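Local coordinates for TrwG protein (Bartonella grahamii, PDB 4NHF), which probably serves as a VirB8-family component of a type IV secretion system, represented here by its soluble domain, at residues A[51-56]-A[105-110]; A[95-100]-A[124-129]. One frame throughout, in Å; residues are numbered along the deposited sequence.

Contact 1 of 2, residues A[51-56]-A[105-110]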
ATOM      1  N   GLN A  51       6.129   2.659   4.365  1.00 13.53           N
ATOM      2  CA  GLN A  51       5.133   1.601   4.099  1.00 13.89           C
ATOM      3  C   GLN A  51       5.036   0.607   5.297  1.00 13.03           C
ATOM      4  O   GLN A  51       3.960   0.136   5.659  1.00 12.75           O
ATOM      5  CB  GLN A  51       5.376   0.861   2.799  1.00 14.52           C
ATOM      6  CG  GLN A  51       5.039   1.682   1.533  1.00 15.54           C
ATOM      7  CD  GLN A  51       3.619   2.178   1.496  1.00 16.52           C
ATOM      8  OE1 GLN A  51       2.690   1.400   1.680  1.00 17.82           O
ATOM      9  NE2 GLN A  51       3.437   3.465   1.355  1.00 17.48           N
ATOM     10  N   TYR A  52       6.165   0.316   5.919  1.00 12.61           N
ATOM     11  CA  TYR A  52       6.165  -0.663   7.000  1.00 12.24           C
ATOM     12  C   TYR A  52       5.359  -0.158   8.198  1.00 12.51           C
ATOM     13  O   TYR A  52       4.565  -0.879   8.764  1.00 12.49           O
ATOM     14  CB  TYR A  52       7.552  -1.023   7.465  1.00 12.26           C
ATOM     15  CG  TYR A  52       7.563  -2.167   8.445  1.00 11.91           C
ATOM     16  CD1 TYR A  52       7.380  -3.465   8.041  1.00 11.85           C
ATOM     17  CD2 TYR A  52       7.776  -1.929   9.781  1.00 12.02           C
ATOM     18  CE1 TYR A  52       7.405  -4.514   8.967  1.00 12.14           C
ATOM     19  CE2 TYR A  52       7.773  -2.953  10.716  1.00 12.20           C
ATOM     20  CZ  TYR A  52       7.589  -4.250  10.315  1.00 12.30           C
ATOM     21  OH  TYR A  52       7.635  -5.229  11.300  1.00 12.51           O
ATOM     22  N   VAL A  53       5.594   1.079   8.592  1.00 12.64           N
ATOM     23  CA  VAL A  53       4.948   1.620   9.762  1.00 12.75           C
ATOM     24  C   VAL A  53       3.468   1.763   9.451  1.00 12.70           C
ATOM     25  O   VAL A  53       2.647   1.392  10.290  1.00 12.80           O
ATOM     26  CB  VAL A  53       5.607   2.962  10.139  1.00 12.90           C
ATOM     27  CG1 VAL A  53       4.809   3.704  11.151  1.00 13.29           C
ATOM     28  CG2 VAL A  53       7.032   2.713  10.658  1.00 13.10           C
ATOM     29  N   LEU A  54       3.136   2.260   8.248  1.00 12.79           N
ATOM     30  CA  LEU A  54       1.730   2.380   7.818  1.00 13.20           C
ATOM     31  C   LEU A  54       1.005   1.031   7.822  1.00 13.87           C
ATOM     32  O   LEU A  54      -0.174   0.973   8.239  1.00 14.18           O
ATOM     33  CB  LEU A  54       1.532   3.007   6.444  1.00 13.23           C
ATOM     34  CG  LEU A  54       1.979   4.454   6.331  1.00 13.51           C
ATOM     35  CD1 LEU A  54       1.847   4.930   4.885  1.00 13.92           C
ATOM     36  CD2 LEU A  54       1.220   5.305   7.320  1.00 13.91           C
ATOM     37  N   ASN A  55       1.674  -0.039   7.420  1.00 13.79           N
ATOM     38  CA  ASN A  55       1.010  -1.346   7.482  1.00 14.48           C
ATOM     39  C   ASN A  55       0.969  -1.954   8.887  1.00 14.76           C
ATOM     40  O   ASN A  55      -0.028  -2.554   9.288  1.00 14.59           O
ATOM     41  CB  ASN A  55       1.637  -2.326   6.521  1.00 14.41           C
ATOM     42  CG  ASN A  55       1.125  -2.119   5.113  1.00 15.19           C
ATOM     43  OD1 ASN A  55       0.058  -2.643   4.739  1.00 15.90           O
ATOM     44  ND2 ASN A  55       1.873  -1.357   4.321  1.00 15.22           N
ATOM     45  N   ARG A  56       2.082  -1.851   9.603  1.00 14.31           N
ATOM     46  CA  ARG A  56       2.109  -2.494  10.892  1.00 14.57           C
ATOM     47  C   ARG A  56       1.203  -1.805  11.947  1.00 14.87           C
ATOM     48  O   ARG A  56       0.661  -2.483  12.797  1.00 14.70           O
ATOM     49  CB  ARG A  56       3.546  -2.622  11.375  1.00 14.43           C
ATOM     50  CG  ARG A  56       3.676  -3.157  12.782  1.00 15.10           C
ATOM     51  CD  ARG A  56       5.115  -3.539  13.083  1.00 15.32           C
ATOM     52  NE  ARG A  56       5.223  -4.031  14.461  1.00 16.11           N
ATOM     53  CZ  ARG A  56       6.161  -4.824  14.968  1.00 16.35           C
ATOM     54  NH1 ARG A  56       7.144  -5.335  14.241  1.00 16.28           N
ATOM     55  NH2 ARG A  56       6.079  -5.152  16.255  1.00 16.84           N
ATOM     56  N   VAL A 105      -3.074   5.883  11.289  1.00 18.74           N
ATOM     57  CA  VAL A 105      -1.649   6.223  11.511  1.00 18.24           C
ATOM     58  C   VAL A 105      -1.268   7.396  10.641  1.00 18.27           C
ATOM     59  O   VAL A 105      -1.588   7.411   9.442  1.00 17.80           O
ATOM     60  CB  VAL A 105      -0.720   5.084  11.040  1.00 17.80           C
ATOM     61  CG1 VAL A 105       0.759   5.411  11.336  1.00 17.34           C
ATOM     62  CG2 VAL A 105      -1.146   3.753  11.594  1.00 17.60           C
ATOM     63  N   LYS A 106      -0.642   8.403  11.243  1.00 18.58           N
ATOM     64  CA  LYS A 106      -0.019   9.475  10.500  1.00 19.17           C
ATOM     65  C   LYS A 106       1.457   9.483  10.793  1.00 18.80           C
ATOM     66  O   LYS A 106       1.862   9.644  11.959  1.00 19.33           O
ATOM     67  CB  LYS A 106      -0.619  10.851  10.888  1.00 20.51           C
ATOM     68  N   VAL A 107       2.278   9.340   9.767  1.00 18.08           N
ATOM     69  CA  VAL A 107       3.729   9.439   9.942  1.00 17.98           C
ATOM     70  C   VAL A 107       4.128  10.917   9.911  1.00 19.32           C
ATOM     71  O   VAL A 107       3.794  11.638   8.977  1.00 20.03           O
ATOM     72  CB  VAL A 107       4.473   8.616   8.903  1.00 17.07           C
ATOM     73  CG1 VAL A 107       6.015   8.826   8.985  1.00 17.09           C
ATOM     74  CG2 VAL A 107       4.077   7.164   9.072  1.00 16.47           C
ATOM     75  N   ARG A 108       4.818  11.370  10.940  1.00 20.15           N
ATOM     76  CA  ARG A 108       5.232  12.752  10.997  1.00 22.49           C
ATOM     77  C   ARG A 108       6.631  12.992  10.458  1.00 21.24           C
ATOM     78  O   ARG A 108       6.838  13.971   9.745  1.00 21.74           O
ATOM     79  CB  ARG A 108       5.106  13.270  12.406  1.00 25.83           C
ATOM     80  CG  ARG A 108       3.648  13.282  12.865  1.00 29.37           C
ATOM     81  CD  ARG A 108       2.742  14.204  12.026  1.00 32.47           C
ATOM     82  NE  ARG A 108       2.963  15.598  12.446  1.00 36.50           N
ATOM     83  CZ  ARG A 108       3.366  16.594  11.667  1.00 41.40           C
ATOM     84  NH1 ARG A 108       3.585  16.426  10.357  1.00 44.47           N
ATOM     85  NH2 ARG A 108       3.541  17.789  12.212  1.00 45.26           N
ATOM     86  N   SER A 109       7.572  12.111  10.769  1.00 19.29           N
ATOM     87  CA  SER A 109       8.962  12.318  10.320  1.00 19.20           C
ATOM     88  C   SER A 109       9.740  11.036  10.382  1.00 18.37           C
ATOM     89  O   SER A 109       9.418  10.147  11.121  1.00 17.70           O
ATOM     90  CB  SER A 109       9.675  13.439  11.125  1.00 19.80           C
ATOM     91  OG  SER A 109       9.998  12.988  12.419  1.00 19.47           O
ATOM     92  N   ILE A 110      10.775  10.951   9.573  1.00 18.90           N
ATOM     93  CA  ILE A 110      11.557   9.744   9.465  1.00 18.95           C
ATOM     94  C   ILE A 110      13.022  10.184   9.466  1.00 20.22           C
ATOM     95  O   ILE A 110      13.437  10.927   8.588  1.00 20.70           O
ATOM     96  CB  ILE A 110      11.259   8.967   8.155  1.00 18.29           C
ATOM     97  CG1 ILE A 110       9.813   8.441   8.136  1.00 18.12           C
ATOM     98  CG2 ILE A 110      12.249   7.842   8.010  1.00 18.08           C
ATOM     99  CD1 ILE A 110       9.386   7.894   6.761  1.00 18.10           C
TER
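A single methyl group of L54, CD2, bears on both valines that helix 51-56 meets on strand 105-110: it lies 3.8 Å from V107 CG2 and 4.0 Å from V105 CG1. L54 does not aim at the strand from its backbone; with CG turned anti to the carbonyl carbon (chi1 -64°), CD1 takes the extended path and CD2, the other branch, is left to reach the valines, the side chain meeting V107 at about a right angle and V105 more obliquely. V53 does point across. Its CG1 comes within 4.1 Å of V107 CG2, the same methyl that L54 touches, and makes a looser approach to V105 CG1. V105 and V107 project from one side of the strand, as alternate residues do, and K106 between them points away.

The helix runs nearly antiparallel to the strand, at 155°, with the axes 8.6 Å apart. Helix 42-57 thus covers strand 102-112, an outermost strand of the chain's four-stranded antiparallel sheet, in the helix-on-sheet packing of the NTF2-like VirB8 fold. Away from the strand, Y52, N55 and R56 make polar bonds. R56 NH1 donates to Y52 OH at 3.0 Å, with the hydroxyl in the guanidinium plane, and Y52 OH also bonds S75. N55 ND2 reaches Q51 O from above its carbonyl plane, on the face opposite the one used by N55 N, so that two donors from one residue grip one oxygen. Y52 also meets Y170 of strand 165-174 edge-to-face.

With no hydrogen bond between them, segments 51-56 and 105-110 meet through branched apolar side chains alone; a polar tie between helix 42-57 and the strand comes from R46, which bonds I110 O.

Contact 2 of 2, residues A[95-100]-A[124-129]; sequences KVLSNK and TQQLDS
L97 CD2 rests against the amide end of Q126, 3.8 Å from Q126 NE2, where the end of helix 93-97 meets the far end of strand 117-127 in the antiparallel sheet of this VirB8 domain. The two side chains cross obliquely. Q126 spans the distance by swinging CG anti to its backbone N (chi1 -171°) and keeping the chain extended beyond, so that its amide arrives beside the leucine methyl.

Farther along, the backbones themselves close up: the CA atoms of K100 and S129 are 4.7 Å apart. K100 O and S129 N approach to 2.9 Å, but the angle is too poor for a hydrogen bond.

Both neighbouring and more distant residues hold these groups in place. S98 leaves the helix with positive phi, and K100 N bonds back to L97 O at 2.8 Å, closing the turn that follows the helix. L97 also packs on Y59 and on I103 of strand 102-112. Backbone bonds hold Q126 to T134 and L127 to R102, while D128 OD1 accepts from S130 N and A132 N. Beside Q126, the Q125 side chain reaches forward, its NE2 donating to Q126 O at 3.0 Å as well as to G135 O.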
ATOM      1  N   LYS A  95      -9.305  -9.802  17.390  1.00 33.58           N
ATOM      2  CA  LYS A  95     -10.413 -10.320  18.214  1.00 35.99           C
ATOM      3  C   LYS A  95     -10.993  -9.226  19.107  1.00 36.54           C
ATOM      4  O   LYS A  95     -12.199  -9.084  19.192  1.00 38.15           O
ATOM      5  CB  LYS A  95      -9.967 -11.525  19.074  1.00 36.80           C
ATOM      6  N   VAL A  96     -10.126  -8.440  19.745  1.00 36.99           N
ATOM      7  CA  VAL A  96     -10.575  -7.358  20.616  1.00 37.67           C
ATOM      8  C   VAL A  96     -11.300  -6.249  19.832  1.00 35.50           C
ATOM      9  O   VAL A  96     -12.403  -5.899  20.173  1.00 37.80           O
ATOM     10  CB  VAL A  96      -9.423  -6.765  21.458  1.00 38.41           C
ATOM     11  CG1 VAL A  96      -9.909  -5.569  22.267  1.00 39.28           C
ATOM     12  CG2 VAL A  96      -8.857  -7.815  22.419  1.00 40.22           C
ATOM     13  N   LEU A  97     -10.695  -5.709  18.789  1.00 32.74           N
ATOM     14  CA  LEU A  97     -11.317  -4.611  18.017  1.00 30.96           C
ATOM     15  C   LEU A  97     -12.301  -5.050  16.950  1.00 30.41           C
ATOM     16  O   LEU A  97     -13.107  -4.266  16.521  1.00 29.41           O
ATOM     17  CB  LEU A  97     -10.244  -3.763  17.337  1.00 29.18           C
ATOM     18  CG  LEU A  97      -9.205  -3.098  18.229  1.00 28.87           C
ATOM     19  CD1 LEU A  97      -8.368  -2.167  17.408  1.00 28.34           C
ATOM     20  CD2 LEU A  97      -9.830  -2.318  19.382  1.00 30.67           C
ATOM     21  N   SER A  98     -12.153  -6.283  16.469  1.00 30.84           N
ATOM     22  CA  SER A  98     -13.023  -6.867  15.468  1.00 30.92           C
ATOM     23  C   SER A  98     -13.362  -5.849  14.356  1.00 30.61           C
ATOM     24  O   SER A  98     -12.443  -5.170  13.816  1.00 30.57           O
ATOM     25  CB  SER A  98     -14.261  -7.415  16.209  1.00 32.85           C
ATOM     26  OG  SER A  98     -15.229  -7.861  15.312  1.00 33.61           O
ATOM     27  N   ASN A  99     -14.652  -5.715  14.015  1.00 31.47           N
ATOM     28  CA  ASN A  99     -15.066  -4.677  13.067  1.00 31.11           C
ATOM     29  C   ASN A  99     -15.617  -3.452  13.775  1.00 30.91           C
ATOM     30  O   ASN A  99     -16.243  -2.596  13.149  1.00 31.22           O
ATOM     31  CB  ASN A  99     -16.055  -5.239  12.026  1.00 31.78           C
ATOM     32  CG  ASN A  99     -17.342  -5.745  12.651  1.00 33.51           C
ATOM     33  OD1 ASN A  99     -17.417  -6.078  13.829  1.00 33.63           O
ATOM     34  ND2 ASN A  99     -18.370  -5.810  11.838  1.00 34.43           N
ATOM     35  N   LYS A 100     -15.325  -3.326  15.072  1.00 30.18           N
ATOM     36  CA  LYS A 100     -15.905  -2.259  15.875  1.00 30.74           C
ATOM     37  C   LYS A 100     -15.066  -0.994  15.977  1.00 29.18           C
ATOM     38  O   LYS A 100     -15.600   0.052  16.341  1.00 29.45           O
ATOM     39  CB  LYS A 100     -16.244  -2.795  17.249  1.00 32.43           C
ATOM     40  CG  LYS A 100     -16.998  -4.112  17.177  1.00 33.82           C
ATOM     41  CD  LYS A 100     -17.194  -4.716  18.550  1.00 36.07           C
ATOM     42  CE  LYS A 100     -16.029  -5.602  18.959  1.00 35.98           C
ATOM     43  NZ  LYS A 100     -16.153  -6.024  20.391  1.00 38.43           N
ATOM     44  N   THR A 124      -1.025   7.667  16.281  1.00 21.34           N
ATOM     45  CA  THR A 124      -2.141   6.802  16.037  1.00 21.60           C
ATOM     46  C   THR A 124      -3.390   7.348  16.733  1.00 23.13           C
ATOM     47  O   THR A 124      -3.296   8.046  17.753  1.00 23.11           O
ATOM     48  CB  THR A 124      -1.889   5.361  16.506  1.00 21.46           C
ATOM     49  OG1 THR A 124      -1.621   5.328  17.895  1.00 22.47           O
ATOM     50  CG2 THR A 124      -0.755   4.762  15.773  1.00 20.79           C
ATOM     51  N   GLN A 125      -4.548   7.054  16.154  1.00 23.15           N
ATOM     52  CA  GLN A 125      -5.808   7.502  16.712  1.00 24.80           C
ATOM     53  C   GLN A 125      -6.797   6.406  16.561  1.00 24.89           C
ATOM     54  O   GLN A 125      -7.032   5.953  15.432  1.00 24.23           O
ATOM     55  CB  GLN A 125      -6.300   8.694  15.939  1.00 26.01           C
ATOM     56  CG  GLN A 125      -7.713   9.141  16.295  1.00 27.54           C
ATOM     57  CD  GLN A 125      -7.761   9.749  17.658  1.00 28.97           C
ATOM     58  OE1 GLN A 125      -7.287  10.863  17.838  1.00 30.52           O
ATOM     59  NE2 GLN A 125      -8.317   9.032  18.639  1.00 29.35           N
ATOM     60  N   GLN A 126      -7.413   6.004  17.668  1.00 25.67           N
ATOM     61  CA  GLN A 126      -8.432   4.961  17.623  1.00 26.06           C
ATOM     62  C   GLN A 126      -9.767   5.617  17.311  1.00 26.51           C
ATOM     63  O   GLN A 126     -10.069   6.704  17.834  1.00 27.06           O
ATOM     64  CB  GLN A 126      -8.532   4.173  18.939  1.00 27.33           C
ATOM     65  CG  GLN A 126      -9.449   2.956  18.805  1.00 28.82           C
ATOM     66  CD  GLN A 126      -9.153   1.836  19.798  1.00 31.00           C
ATOM     67  OE1 GLN A 126      -8.022   1.427  19.935  1.00 34.03           O
ATOM     68  NE2 GLN A 126     -10.189   1.311  20.468  1.00 33.82           N
ATOM     69  N   LEU A 127     -10.543   4.973  16.452  1.00 25.62           N
ATOM     70  CA  LEU A 127     -11.912   5.440  16.138  1.00 27.06           C
ATOM     71  C   LEU A 127     -12.933   4.353  16.405  1.00 26.93           C
ATOM     72  O   LEU A 127     -12.620   3.179  16.258  1.00 25.84           O
ATOM     73  CB  LEU A 127     -12.006   5.819  14.656  1.00 26.91           C
ATOM     74  CG  LEU A 127     -10.972   6.790  14.101  1.00 26.33           C
ATOM     75  CD1 LEU A 127     -11.064   6.802  12.576  1.00 26.37           C
ATOM     76  CD2 LEU A 127     -11.177   8.168  14.658  1.00 27.17           C
ATOM     77  N   ASP A 128     -14.160   4.727  16.781  1.00 28.65           N
ATOM     78  CA  ASP A 128     -15.179   3.744  17.092  1.00 29.59           C
ATOM     79  C   ASP A 128     -15.910   3.312  15.798  1.00 30.50           C
ATOM     80  O   ASP A 128     -15.563   3.723  14.688  1.00 29.14           O
ATOM     81  CB  ASP A 128     -16.169   4.259  18.189  1.00 31.05           C
ATOM     82  CG  ASP A 128     -17.058   5.445  17.731  1.00 31.97           C
ATOM     83  OD1 ASP A 128     -17.281   5.634  16.521  1.00 31.81           O
ATOM     84  OD2 ASP A 128     -17.544   6.187  18.605  1.00 33.02           O
ATOM     85  N   SER A 129     -16.970   2.530  15.967  1.00 32.47           N
ATOM     86  CA  SER A 129     -17.697   1.977  14.839  1.00 33.32           C
ATOM     87  C   SER A 129     -18.479   3.023  14.077  1.00 34.52           C
ATOM     88  O   SER A 129     -18.914   2.723  12.990  1.00 34.93           O
ATOM     89  CB  SER A 129     -18.622   0.891  15.277  1.00 34.03           C
ATOM     90  OG  SER A 129     -19.671   1.431  16.066  1.00 36.14           O
TER

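Contact 1 lies close to the centre of the chain and is partly buried, whereas contact 2 is a surface contact about 17 Å from that centre. Both reach the same sheet, through neighbouring strands 102-112 and 117-127, and their segments alternate along the sequence. A helix meets the sheet in each case, but contact 1 uses the C-terminal part of a long one and contact 2 the end of a short one. Chemistry follows place: methyl groups meet methyl groups in contact 1, while contact 2 sets a leucine against an amide and brings two backbones together. Neither has a hydrogen bond across it. The second subunit packs near contact 1 alone, on Q51 and I110.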